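PDB 2I5I: UPF0249 protein EF_3048 from Enterococcus faecalis, which probably removes acetyl groups from acetylated carbohydrates, a magnesium-dependent step in the breakdown of oligosaccharides. Local coordinates for residues Leu141-Ala144 against Leu145-Arg149. Residues are numbered along the deposited sequence; the frame is centred on the assembly and turned at random.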
loop_
_atom_site.group_PDB
_atom_site.type_symbol
_atom_site.label_atom_id
_atom_site.label_comp_id
_atom_site.label_asym_id
_atom_site.label_seq_id
_atom_site.Cartn_x
_atom_site.Cartn_y
_atom_site.Cartn_z
ATOM N N LEU A 141 19.431 35.930 1.960
ATOM C CA LEU A 141 19.950 35.078 0.905
ATOM C C LEU A 141 21.221 34.336 1.277
ATOM O O LEU A 141 21.402 33.139 1.059
ATOM C CB LEU A 141 20.299 35.936 -0.330
ATOM C CG LEU A 141 20.754 35.168 -1.567
ATOM C CD1 LEU A 141 19.806 34.012 -1.867
ATOM C CD2 LEU A 141 20.856 36.102 -2.767
ATOM N N GLY A 142 22.172 35.097 1.825
ATOM C CA GLY A 142 23.429 34.535 2.279
ATOM C C GLY A 142 23.235 33.381 3.245
ATOM O O GLY A 142 23.999 32.427 3.212
ATOM N N VAL A 143 22.216 33.478 4.100
ATOM C CA VAL A 143 21.955 32.446 5.088
ATOM C C VAL A 143 21.368 31.208 4.403
ATOM O O VAL A 143 21.768 30.113 4.809
ATOM C CB VAL A 143 20.996 32.935 6.176
ATOM C CG1 VAL A 143 20.562 31.781 7.077
ATOM C CG2 VAL A 143 21.650 34.013 7.035
ATOM N N ALA A 144 20.486 31.456 3.439
ATOM C CA ALA A 144 19.942 30.362 2.643
ATOM C C ALA A 144 21.053 29.642 1.888
ATOM O O ALA A 144 21.075 28.412 1.846
ATOM C CB ALA A 144 18.866 30.834 1.681
ATOM N N LEU A 145 21.971 30.366 1.257
ATOM C CA LEU A 145 23.028 29.729 0.478
ATOM C C LEU A 145 23.954 28.922 1.359
ATOM O O LEU A 145 24.424 27.830 1.009
ATOM C CB LEU A 145 23.842 30.766 -0.314
ATOM C CG LEU A 145 23.044 31.381 -1.482
ATOM C CD1 LEU A 145 23.564 32.778 -1.785
ATOM C CD2 LEU A 145 23.073 30.472 -2.690
ATOM N N ALA A 146 24.214 29.435 2.571
ATOM C CA ALA A 146 25.049 28.699 3.509
ATOM C C ALA A 146 24.403 27.354 3.857
ATOM O O ALA A 146 25.101 26.344 3.931
ATOM C CB ALA A 146 25.326 29.509 4.763
ATOM N N LEU A 147 23.083 27.319 4.058
ATOM C CA LEU A 147 22.441 26.023 4.377
ATOM C C LEU A 147 22.335 25.133 3.144
ATOM O O LEU A 147 22.371 23.892 3.211
ATOM C CB LEU A 147 21.101 26.322 5.049
ATOM C CG LEU A 147 21.206 26.865 6.487
ATOM C CD1 LEU A 147 19.982 27.669 6.883
ATOM C CD2 LEU A 147 21.467 25.713 7.430
ATOM N N ALA A 148 22.231 25.717 1.967
ATOM C CA ALA A 148 22.234 24.993 0.702
ATOM C C ALA A 148 23.554 24.228 0.562
ATOM O O ALA A 148 23.578 23.065 0.156
ATOM C CB ALA A 148 22.035 25.898 -0.497
ATOM N N ARG A 149 24.645 24.935 0.920
ATOM C CA ARG A 149 25.964 24.288 0.800
ATOM C C ARG A 149 26.105 23.198 1.853
ATOM O O ARG A 149 26.621 22.126 1.551
ATOM C CB ARG A 149 27.102 25.316 0.876
ATOM C CG ARG A 149 26.935 26.466 -0.089
ATOM C CD ARG A 149 27.960 27.581 0.048
ATOM N NE ARG A 149 27.892 28.393 -1.162
ATOM C CZ ARG A 149 27.664 29.673 -1.329
ATOM N NH1 ARG A 149 27.453 30.490 -0.305
ATOM N NH2 ARG A 149 27.646 30.159 -2.564
#
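L141 and L145, one helical turn apart, make the tightest side-chain contact along this part of helix 138-151. Methyl CD1 of L145 reaches back across the branch point of L141, 3.7 Å from its CG, and the two side chains meet at a slant. The torsions bring them together: L141 has CG anti to its own nitrogen (chi1 -175°), whereas in L145 CG lies opposite the carbonyl carbon (chi1 -71°), which leans the side chain back over the preceding turn. L145 CG thereby also comes to rest 3.5 Å from L141 O, the same carbonyl oxygen that accepts the 2.8 Å hydrogen bond from L145 N. This bond is the shortest and straightest of four successive i to i+4 links, with 161° at the hydrogen; the last of them joins A148 N to A144 O at 2.9 Å.

A second apolar pair is slacker. V143 and L147 run side by side in the same direction, and CG1 of the valine stays 4.2 Å from CD1 of the leucine. Both are nevertheless buried, because helix 103-117 packs over them, with L103 against V143 and Y107 and W110 against L147. The partly exposed side carries G142 and A146, where the link is a 3.1 Å bond from A146 N to G142 O, and R149, whose side chain folds back beside L145, its NE in a salt bridge with D173. Regular i to i+4 bonding, with leucines and valine buried, is that of a largely buried alpha-helix, one of those around the parallel beta-sheet of this YdjC-family protein.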